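PDB 3FWK: FMN Adenylyltransferase from Candida glabrata, which catalyses the transfer of an adenylyl group from ATP to FMN, the step that makes FAD. Local coordinates for residues E231-N236 / A302-K307; H238-K243 / L284-Y289; F118-N123 / C217-Y222. All coordinates share one frame; numbering follows the deposited sequence.

Interactions 1, 2 and 3 gather on one side of the chain's centre, and each touches the other two. Interaction 3 is the most buried, its centre about 12 Å from that of the chain. It sets the loop 217-222 against the start of helix 119-131. Interactions 1 and 2 lie farther out, with centres about 14 Å apart. They hold later parts of the same long loop region against the chain that follows helix 275-282. Pro-235 of interaction 1 touches both Tyr-222 of interaction 3 and Tyr-288 of interaction 2. Thr-233 CB reaches Phe-118 CE2 at 3.8 Å. None of the three includes a residue of the glucose pocket.

Interaction 1 (E231-N236 / A302-K307)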
loop_
_atom_site.group_PDB
_atom_site.type_symbol
_atom_site.label_atom_id
_atom_site.label_comp_id
_atom_site.label_asym_id
_atom_site.label_seq_id
_atom_site.Cartn_x
_atom_site.Cartn_y
_atom_site.Cartn_z
ATOM N N GLU A 231 -4.938 9.177 17.165
ATOM C CA GLU A 231 -5.968 9.782 17.990
ATOM C C GLU A 231 -7.369 9.498 17.466
ATOM O O GLU A 231 -8.302 9.455 18.257
ATOM C CB GLU A 231 -5.705 11.294 18.237
ATOM C CG GLU A 231 -5.702 12.320 17.070
ATOM C CD GLU A 231 -4.363 12.454 16.348
ATOM O OE1 GLU A 231 -4.173 13.542 15.713
ATOM O OE2 GLU A 231 -3.517 11.535 16.472
ATOM N N GLU A 232 -7.531 9.315 16.155
ATOM C CA GLU A 232 -8.872 9.199 15.541
ATOM C C GLU A 232 -9.215 7.755 15.174
ATOM O O GLU A 232 -10.392 7.445 15.038
ATOM C CB GLU A 232 -8.951 10.020 14.241
ATOM C CG GLU A 232 -8.090 9.408 13.058
ATOM C CD GLU A 232 -7.983 10.272 11.776
ATOM O OE1 GLU A 232 -8.806 11.223 11.606
ATOM O OE2 GLU A 232 -7.072 9.992 10.945
ATOM N N THR A 233 -8.222 6.920 14.926
ATOM C CA THR A 233 -8.495 5.645 14.242
ATOM C C THR A 233 -8.804 4.535 15.201
ATOM O O THR A 233 -8.088 4.307 16.160
ATOM C CB THR A 233 -7.282 5.240 13.376
ATOM O OG1 THR A 233 -6.974 6.322 12.496
ATOM C CG2 THR A 233 -7.580 4.022 12.561
ATOM N N LEU A 234 -9.858 3.793 14.911
ATOM C CA LEU A 234 -10.263 2.626 15.697
ATOM C C LEU A 234 -10.408 1.440 14.734
ATOM O O LEU A 234 -10.614 1.621 13.529
ATOM C CB LEU A 234 -11.631 2.865 16.377
ATOM C CG LEU A 234 -11.594 3.930 17.464
ATOM C CD1 LEU A 234 -13.005 4.293 17.880
ATOM C CD2 LEU A 234 -10.763 3.459 18.694
ATOM N N PRO A 235 -10.407 0.210 15.257
ATOM C CA PRO A 235 -10.818 -0.921 14.426
ATOM C C PRO A 235 -12.233 -0.660 13.902
ATOM O O PRO A 235 -13.026 0.037 14.516
ATOM C CB PRO A 235 -10.771 -2.112 15.411
ATOM C CG PRO A 235 -9.781 -1.693 16.467
ATOM C CD PRO A 235 -10.044 -0.205 16.629
ATOM N N ASN A 236 -12.547 -1.205 12.729
ATOM C CA ASN A 236 -13.774 -0.830 12.069
ATOM C C ASN A 236 -14.983 -1.427 12.780
ATOM O O ASN A 236 -15.052 -2.633 12.944
ATOM C CB ASN A 236 -13.697 -1.297 10.616
ATOM C CG ASN A 236 -14.774 -0.682 9.746
ATOM O OD1 ASN A 236 -15.950 -0.716 10.082
ATOM N ND2 ASN A 236 -14.373 -0.122 8.614
ATOM N N ALA A 302 -14.727 4.015 8.363
ATOM C CA ALA A 302 -15.743 4.023 9.438
ATOM C C ALA A 302 -15.179 3.913 10.859
ATOM O O ALA A 302 -15.866 4.299 11.800
ATOM C CB ALA A 302 -16.737 2.948 9.223
ATOM N N GLY A 303 -13.991 3.360 11.010
ATOM C CA GLY A 303 -13.324 3.140 12.332
ATOM C C GLY A 303 -12.681 4.417 12.802
ATOM O O GLY A 303 -11.507 4.597 12.543
ATOM N N ARG A 304 -13.469 5.323 13.431
ATOM C CA ARG A 304 -13.095 6.733 13.834
ATOM C C ARG A 304 -13.828 7.383 15.032
ATOM O O ARG A 304 -15.066 7.604 15.039
ATOM C CB ARG A 304 -13.276 7.793 12.733
ATOM C CG ARG A 304 -12.554 7.574 11.389
ATOM C CD ARG A 304 -11.069 7.467 11.541
ATOM N NE ARG A 304 -10.310 7.476 10.280
ATOM C CZ ARG A 304 -9.818 6.403 9.634
ATOM N NH1 ARG A 304 -10.077 5.112 10.029
ATOM N NH2 ARG A 304 -9.069 6.634 8.541
ATOM N N ILE A 305 -13.036 7.859 15.969
ATOM C CA ILE A 305 -13.566 8.509 17.150
ATOM C C ILE A 305 -14.574 9.556 16.734
ATOM O O ILE A 305 -14.357 10.317 15.814
ATOM C CB ILE A 305 -12.411 9.164 17.920
ATOM C CG1 ILE A 305 -11.485 8.102 18.528
ATOM C CG2 ILE A 305 -12.952 10.121 19.015
ATOM C CD1 ILE A 305 -12.004 7.481 19.844
ATOM N N LYS A 306 -15.683 9.597 17.469
ATOM C CA LYS A 306 -16.738 10.568 17.216
ATOM C C LYS A 306 -16.275 11.985 17.566
ATOM O O LYS A 306 -15.705 12.230 18.670
ATOM C CB LYS A 306 -18.010 10.193 17.994
ATOM C CG LYS A 306 -19.236 11.006 17.591
ATOM C CD LYS A 306 -20.535 10.345 18.016
ATOM C CE LYS A 306 -20.853 9.106 17.195
ATOM N NZ LYS A 306 -21.878 8.283 17.881
ATOM N N LYS A 307 -16.440 12.915 16.647
ATOM C CA LYS A 307 -16.085 14.328 16.849
ATOM C C LYS A 307 -17.286 15.192 16.541
ATOM O O LYS A 307 -18.059 14.882 15.618
ATOM C CB LYS A 307 -14.980 14.751 15.876
ATOM C CG LYS A 307 -13.654 14.084 16.082
ATOM C CD LYS A 307 -12.955 14.692 17.275
ATOM C CE LYS A 307 -11.854 13.778 17.791
ATOM N NZ LYS A 307 -10.862 13.406 16.735
#
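Two backbone hydrogen bonds join Glu-232 and Leu-234 to Gly-303 and Ile-305. Ile-305 N gives its hydrogen to Glu-232 O at 2.8 Å. Leu-234 N gives its own to Gly-303 O at 3.0 Å, almost straight at 178°. Together they frame a single beta bridge, Thr-233 with Arg-304. Gly-303 O takes a second bond, from Arg-304 NH1 at 2.9 Å. The two donors reach this oxygen from opposite faces of its carbonyl plane. Glu-232 O also receives a CA-H contact from Arg-304 CA at 3.0 Å. The arginine chain bends at chi2 (-59°), which brings NH1 back to the carbonyl of the preceding Gly-303, in the guanidinium plane. Thr-233 OG1 lies over one guanidinium face but bonds to Asn-229 O. Arg-304 NH2 is held by Ser-226 OG. The Glu-232 carboxylate runs alongside, with OE2 4.2 Å from Arg-304 NE, and no N-H points at it. Asn-236 packs on Ala-302 CB, while its amide bonds to His-238 N, Thr-225 OG1 and Leu-299 O. Leu-234 CD1 meets Ile-305 CD1 at 3.9 Å. Both hydrogen bonds across the contact are thus between backbone groups, and the Glu-232 charge probably adds only a diffuse attraction to Arg-304.

Interaction 2 (H238-K243 / L284-Y289); sequences HLRKDK and LHEDYY
Glu-286 meets Arg-240 through OE1, which accepts from NH1 at 3.1 Å in a salt bridge. The oxygen lies at the guanidinium edge, near its plane. The carboxylate stands at 90° to that plane, and NH1 comes to OE1 from above it. A bend at chi2 (-70°) turns the Glu-286 carboxylate toward the arginine. NH2 of the same arginine bonds to Asp-242 OD2, so the guanidinium is shared by two acids. A water bonded to Glu-286 OE1 also bonds to Lys-241 O, and it accepts from Asp-287 N.

Asp-287 binds Lys-241 twice. Asp-287 O accepts from Lys-241 N at 2.8 Å, nearly straight at 176°. Asp-287 OD2 takes Lys-241 NZ at 2.9 Å in a second salt bridge, with the two side chains running alongside each other. Arg-240 and Tyr-288 form a single beta bridge here, a short backbone pairing between two loops at the surface of the protein.

The Tyr-288 ring lies obliquely against Arg-240, with CE1 3.7 Å from Arg-240 CB. Tyr-288 CA makes a CA-H contact with Leu-239 O.

Tyr-289 N bonds to that same Leu-239 O at 2.9 Å. The tyrosine ring presents its edge to this oxygen, with Tyr-289 CD2 3.4 Å from Leu-239 O. Lys-241 CG lies over one ring face, 4.0 Å from Tyr-289 CE2. Leu-239 CB and CD1 pack on Tyr-289 O, which is buried without a polar partner. The phenol oxygen bonds to Leu-248 N, and the ring of Tyr-293 meets that of Tyr-289.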
loop_
_atom_site.group_PDB
_atom_site.type_symbol
_atom_site.label_atom_id
_atom_site.label_comp_id
_atom_site.label_asym_id
_atom_site.label_seq_id
_atom_site.Cartn_x
_atom_site.Cartn_y
_atom_site.Cartn_z
ATOM N N HIS A 238 -17.896 -2.037 11.827
ATOM C CA HIS A 238 -18.605 -3.021 10.986
ATOM C C HIS A 238 -17.978 -4.405 11.067
ATOM O O HIS A 238 -18.603 -5.374 10.626
ATOM C CB HIS A 238 -18.666 -2.534 9.542
ATOM C CG HIS A 238 -19.424 -1.263 9.394
ATOM N ND1 HIS A 238 -20.803 -1.223 9.303
ATOM C CD2 HIS A 238 -19.008 0.026 9.410
ATOM C CE1 HIS A 238 -21.194 0.042 9.238
ATOM N NE2 HIS A 238 -20.129 0.819 9.314
ATOM N N LEU A 239 -16.758 -4.498 11.608
ATOM C CA LEU A 239 -16.049 -5.765 11.792
ATOM C C LEU A 239 -16.074 -6.276 13.215
ATOM O O LEU A 239 -15.433 -7.284 13.515
ATOM C CB LEU A 239 -14.597 -5.637 11.298
ATOM C CG LEU A 239 -14.487 -5.205 9.822
ATOM C CD1 LEU A 239 -13.050 -5.190 9.417
ATOM C CD2 LEU A 239 -15.308 -6.122 8.886
ATOM N N ARG A 240 -16.830 -5.614 14.106
ATOM C CA ARG A 240 -16.847 -6.074 15.477
ATOM C C ARG A 240 -17.570 -7.392 15.576
ATOM O O ARG A 240 -18.658 -7.554 15.007
ATOM C CB ARG A 240 -17.508 -5.004 16.369
ATOM C CG ARG A 240 -17.330 -5.283 17.865
ATOM C CD ARG A 240 -17.987 -4.215 18.727
ATOM N NE ARG A 240 -19.437 -4.238 18.540
ATOM C CZ ARG A 240 -20.267 -5.050 19.204
ATOM N NH1 ARG A 240 -19.807 -5.891 20.133
ATOM N NH2 ARG A 240 -21.567 -5.015 18.936
ATOM N N LYS A 241 -17.006 -8.332 16.316
ATOM C CA LYS A 241 -17.653 -9.617 16.526
ATOM C C LYS A 241 -18.704 -9.467 17.566
ATOM O O LYS A 241 -18.505 -8.916 18.630
ATOM C CB LYS A 241 -16.639 -10.654 16.978
ATOM C CG LYS A 241 -15.621 -10.940 15.904
ATOM C CD LYS A 241 -14.690 -12.081 16.313
ATOM C CE LYS A 241 -13.574 -12.321 15.319
ATOM N NZ LYS A 241 -12.560 -13.259 15.977
ATOM N N ASP A 242 -19.842 -10.090 17.279
ATOM C CA ASP A 242 -21.004 -10.010 18.161
ATOM C C ASP A 242 -21.891 -11.226 17.875
ATOM O O ASP A 242 -22.261 -11.453 16.741
ATOM C CB ASP A 242 -21.774 -8.723 17.878
ATOM C CG ASP A 242 -22.996 -8.544 18.781
ATOM O OD1 ASP A 242 -23.584 -9.552 19.244
ATOM O OD2 ASP A 242 -23.377 -7.375 19.002
ATOM N N LYS A 243 -22.226 -11.979 18.919
ATOM C CA LYS A 243 -23.065 -13.185 18.784
ATOM C C LYS A 243 -24.368 -12.967 18.001
ATOM O O LYS A 243 -24.849 -13.889 17.327
ATOM C CB LYS A 243 -23.388 -13.754 20.162
ATOM C CG LYS A 243 -22.214 -14.439 20.838
ATOM C CD LYS A 243 -22.572 -14.891 22.250
ATOM C CE LYS A 243 -22.531 -13.733 23.236
ATOM N NZ LYS A 243 -23.202 -14.089 24.520
ATOM N N LEU A 284 -9.867 -2.131 24.372
ATOM C CA LEU A 284 -11.234 -2.018 23.844
ATOM C C LEU A 284 -12.162 -3.081 24.390
ATOM O O LEU A 284 -13.393 -2.893 24.370
ATOM C CB LEU A 284 -11.218 -2.105 22.325
ATOM C CG LEU A 284 -10.433 -1.015 21.595
ATOM C CD1 LEU A 284 -10.340 -1.359 20.090
ATOM C CD2 LEU A 284 -11.102 0.348 21.775
ATOM N N HIS A 285 -11.610 -4.216 24.839
ATOM C CA HIS A 285 -12.426 -5.355 25.350
ATOM C C HIS A 285 -13.438 -5.813 24.285
ATOM O O HIS A 285 -14.588 -6.147 24.594
ATOM C CB HIS A 285 -13.132 -5.005 26.684
ATOM C CG HIS A 285 -12.229 -4.417 27.734
ATOM N ND1 HIS A 285 -10.943 -4.860 27.956
ATOM C CD2 HIS A 285 -12.447 -3.434 28.643
ATOM C CE1 HIS A 285 -10.405 -4.174 28.957
ATOM N NE2 HIS A 285 -11.292 -3.294 29.380
ATOM N N GLU A 286 -13.019 -5.817 23.030
ATOM C CA GLU A 286 -13.878 -6.246 21.919
ATOM C C GLU A 286 -12.998 -6.939 20.928
ATOM O O GLU A 286 -11.805 -6.650 20.870
ATOM C CB GLU A 286 -14.543 -5.065 21.219
ATOM C CG GLU A 286 -15.528 -4.276 22.046
ATOM C CD GLU A 286 -16.837 -5.009 22.378
ATOM O OE1 GLU A 286 -17.195 -6.029 21.728
ATOM O OE2 GLU A 286 -17.554 -4.529 23.296
ATOM N N ASP A 287 -13.577 -7.832 20.129
ATOM C CA ASP A 287 -12.771 -8.468 19.120
ATOM C C ASP A 287 -13.338 -8.165 17.747
ATOM O O ASP A 287 -14.536 -7.851 17.623
ATOM C CB ASP A 287 -12.708 -9.974 19.353
ATOM C CG ASP A 287 -11.549 -10.645 18.614
ATOM O OD1 ASP A 287 -10.502 -10.031 18.375
ATOM O OD2 ASP A 287 -11.686 -11.835 18.298
ATOM N N TYR A 288 -12.473 -8.213 16.746
ATOM C CA TYR A 288 -12.830 -7.812 15.390
ATOM C C TYR A 288 -12.365 -8.812 14.393
ATOM O O TYR A 288 -11.312 -9.401 14.573
ATOM C CB TYR A 288 -12.160 -6.456 15.044
ATOM C CG TYR A 288 -12.658 -5.300 15.894
ATOM C CD1 TYR A 288 -13.670 -4.456 15.427
ATOM C CD2 TYR A 288 -12.173 -5.111 17.194
ATOM C CE1 TYR A 288 -14.181 -3.445 16.230
ATOM C CE2 TYR A 288 -12.660 -4.103 17.997
ATOM C CZ TYR A 288 -13.684 -3.291 17.521
ATOM O OH TYR A 288 -14.204 -2.291 18.310
ATOM N N TYR A 289 -13.135 -9.002 13.326
ATOM C CA TYR A 289 -12.597 -9.678 12.153
ATOM C C TYR A 289 -11.452 -8.851 11.575
ATOM O O TYR A 289 -11.446 -7.613 11.702
ATOM C CB TYR A 289 -13.667 -9.760 11.067
ATOM C CG TYR A 289 -14.805 -10.674 11.369
ATOM C CD1 TYR A 289 -14.736 -12.037 11.003
ATOM C CD2 TYR A 289 -15.986 -10.193 11.939
ATOM C CE1 TYR A 289 -15.809 -12.886 11.231
ATOM C CE2 TYR A 289 -17.078 -11.055 12.165
ATOM C CZ TYR A 289 -16.963 -12.389 11.812
ATOM O OH TYR A 289 -18.024 -13.263 12.009
HETATM O O HOH W 1 -16.435 -8.287 20.346
#

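Interaction 3 (F118-N123 / C217-Y222); sequences FKTLEN and CELYRY
Leu-219 extends CG away from its own carbonyl carbon (chi1 -68°) and carries its two methyl branches toward Phe-118 and Thr-120. Cys-217 places SG opposite its backbone N (chi1 -178°), which aims the sulfur at the helix 119-131. CD1 of Leu-219 sits over one face of the Phe-118 ring. It lies 4.1 Å from the ring centroid and 29° off the normal, a CH-pi contact. The methyl is displaced toward the root of the ring, since Leu-219 CD1 is nearest to Phe-118 CG, at 3.7 Å. Leu-219 and Thr-120 meet tip to tip, with Leu-219 CG 3.9 Å from Thr-120 CB.

Phe-118 is the N-cap residue of helix 119-131, and its carbonyl O accepts from Glu-122 N in the first turn. The contact thus joins the start of a helix of the Rossmann-like alpha/beta domain to the loop after helix 202-212. Residues 219-221 of that loop take helical backbone angles.

The sulfur of Cys-217 rests between two residues of the first turn. Cys-217 SG is 3.9 Å from Thr-120 CG2 and 4.1 Å from Leu-121 CD1. No hydrogen bond crosses between the segments, and the touching side-chain atoms are mostly carbon and sulfur. The polar end of Thr-120 is engaged by other partners: OG1 bonds to Asp-277 OD2 and Ala-274 N. This ties the same helical turn to the start of helix 275-282. Phe-118 also packs on Asp-277 and Lys-280 of that helix, and its ring meets Phe-224 edge-to-face.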
loop_
_atom_site.group_PDB
_atom_site.type_symbol
_atom_site.label_atom_id
_atom_site.label_comp_id
_atom_site.label_asym_id
_atom_site.label_seq_id
_atom_site.Cartn_x
_atom_site.Cartn_y
_atom_site.Cartn_z
ATOM N N PHE A 118 0.754 5.678 13.761
ATOM C CA PHE A 118 0.848 4.464 14.553
ATOM C C PHE A 118 2.288 3.955 14.587
ATOM O O PHE A 118 2.966 3.849 13.548
ATOM C CB PHE A 118 -0.003 3.329 13.940
ATOM C CG PHE A 118 -1.462 3.403 14.289
ATOM C CD1 PHE A 118 -1.939 2.802 15.448
ATOM C CD2 PHE A 118 -2.346 4.092 13.451
ATOM C CE1 PHE A 118 -3.270 2.873 15.791
ATOM C CE2 PHE A 118 -3.716 4.153 13.796
ATOM C CZ PHE A 118 -4.155 3.576 14.968
ATOM N N LYS A 119 2.738 3.537 15.773
ATOM C CA LYS A 119 4.077 2.951 15.911
ATOM C C LYS A 119 4.228 1.718 14.993
ATOM O O LYS A 119 5.276 1.502 14.397
ATOM C CB LYS A 119 4.319 2.534 17.351
ATOM C CG LYS A 119 5.700 1.989 17.596
ATOM C CD LYS A 119 6.799 3.030 17.302
ATOM C CE LYS A 119 8.125 2.691 17.961
ATOM N NZ LYS A 119 8.950 3.977 18.101
ATOM N N THR A 120 3.188 0.885 14.901
ATOM C CA THR A 120 3.304 -0.336 14.100
ATOM C C THR A 120 3.539 0.047 12.634
ATOM O O THR A 120 4.249 -0.648 11.907
ATOM C CB THR A 120 2.040 -1.187 14.206
ATOM O OG1 THR A 120 1.874 -1.629 15.544
ATOM C CG2 THR A 120 2.156 -2.430 13.336
ATOM N N LEU A 121 2.886 1.125 12.168
ATOM C CA LEU A 121 3.098 1.588 10.817
ATOM C C LEU A 121 4.533 2.114 10.613
ATOM O O LEU A 121 5.157 1.802 9.598
ATOM C CB LEU A 121 2.051 2.635 10.455
ATOM C CG LEU A 121 1.950 3.013 9.001
ATOM C CD1 LEU A 121 1.765 1.808 8.063
ATOM C CD2 LEU A 121 0.764 3.944 8.850
ATOM N N GLU A 122 5.060 2.917 11.564
ATOM C CA GLU A 122 6.474 3.319 11.488
ATOM C C GLU A 122 7.373 2.103 11.373
ATOM O O GLU A 122 8.299 2.055 10.540
ATOM C CB GLU A 122 6.871 4.150 12.722
ATOM C CG GLU A 122 6.108 5.455 12.912
ATOM C CD GLU A 122 6.523 6.571 12.014
ATOM O OE1 GLU A 122 7.420 6.423 11.160
ATOM O OE2 GLU A 122 5.950 7.676 12.217
ATOM N N ASN A 123 7.134 1.097 12.239
ATOM C CA ASN A 123 7.940 -0.117 12.225
ATOM C C ASN A 123 7.851 -0.775 10.840
ATOM O O ASN A 123 8.857 -1.229 10.288
ATOM C CB ASN A 123 7.451 -1.113 13.255
ATOM C CG ASN A 123 7.732 -0.725 14.686
ATOM O OD1 ASN A 123 8.549 0.164 14.963
ATOM N ND2 ASN A 123 7.071 -1.416 15.616
ATOM N N CYS A 217 1.250 -4.551 7.010
ATOM C CA CYS A 217 1.119 -3.924 8.323
ATOM C C CYS A 217 0.135 -4.697 9.180
ATOM O O CYS A 217 -1.045 -4.821 8.807
ATOM C CB CYS A 217 0.683 -2.497 8.179
ATOM S SG CYS A 217 0.569 -1.650 9.805
ATOM N N GLU A 218 0.576 -5.229 10.323
ATOM C CA GLU A 218 -0.258 -6.189 11.012
ATOM C C GLU A 218 -1.420 -5.563 11.768
ATOM O O GLU A 218 -2.286 -6.274 12.273
ATOM C CB GLU A 218 0.584 -7.175 11.869
ATOM C CG GLU A 218 1.194 -8.321 11.046
ATOM C CD GLU A 218 0.129 -9.285 10.522
ATOM O OE1 GLU A 218 -0.012 -9.381 9.304
ATOM O OE2 GLU A 218 -0.590 -9.911 11.330
ATOM N N LEU A 219 -1.526 -4.226 11.785
ATOM C CA LEU A 219 -2.761 -3.621 12.289
ATOM C C LEU A 219 -4.017 -4.124 11.564
ATOM O O LEU A 219 -5.072 -4.242 12.178
ATOM C CB LEU A 219 -2.690 -2.086 12.228
ATOM C CG LEU A 219 -1.670 -1.487 13.206
ATOM C CD1 LEU A 219 -1.537 0.015 12.933
ATOM C CD2 LEU A 219 -2.028 -1.781 14.685
ATOM N N TYR A 220 -3.927 -4.389 10.255
ATOM C CA TYR A 220 -5.126 -4.857 9.537
ATOM C C TYR A 220 -5.645 -6.150 10.127
ATOM O O TYR A 220 -6.865 -6.378 10.174
ATOM C CB TYR A 220 -4.814 -5.022 8.043
ATOM C CG TYR A 220 -4.403 -3.740 7.373
ATOM C CD1 TYR A 220 -5.230 -2.610 7.397
ATOM C CD2 TYR A 220 -3.153 -3.647 6.732
ATOM C CE1 TYR A 220 -4.817 -1.417 6.774
ATOM C CE2 TYR A 220 -2.756 -2.468 6.093
ATOM C CZ TYR A 220 -3.574 -1.388 6.126
ATOM O OH TYR A 220 -3.123 -0.241 5.515
ATOM N N ARG A 221 -4.752 -7.013 10.621
ATOM C CA ARG A 221 -5.145 -8.278 11.230
ATOM C C ARG A 221 -6.074 -8.081 12.432
ATOM O O ARG A 221 -6.819 -8.983 12.771
ATOM C CB ARG A 221 -3.868 -9.066 11.598
ATOM C CG ARG A 221 -4.114 -10.377 12.338
ATOM C CD ARG A 221 -4.776 -11.448 11.406
ATOM N NE ARG A 221 -5.038 -12.675 12.176
ATOM C CZ ARG A 221 -6.100 -12.851 12.953
ATOM N NH1 ARG A 221 -7.069 -11.933 13.029
ATOM N NH2 ARG A 221 -6.221 -13.972 13.653
ATOM N N TYR A 222 -5.941 -6.945 13.103
ATOM C CA TYR A 222 -6.680 -6.662 14.321
ATOM C C TYR A 222 -7.975 -5.896 14.083
ATOM O O TYR A 222 -8.651 -5.507 15.038
ATOM C CB TYR A 222 -5.778 -5.922 15.321
ATOM C CG TYR A 222 -4.712 -6.849 15.918
ATOM C CD1 TYR A 222 -4.883 -7.384 17.187
ATOM C CD2 TYR A 222 -3.556 -7.165 15.227
ATOM C CE1 TYR A 222 -3.946 -8.261 17.744
ATOM C CE2 TYR A 222 -2.616 -8.048 15.759
ATOM C CZ TYR A 222 -2.816 -8.585 17.019
ATOM O OH TYR A 222 -1.899 -9.456 17.558
#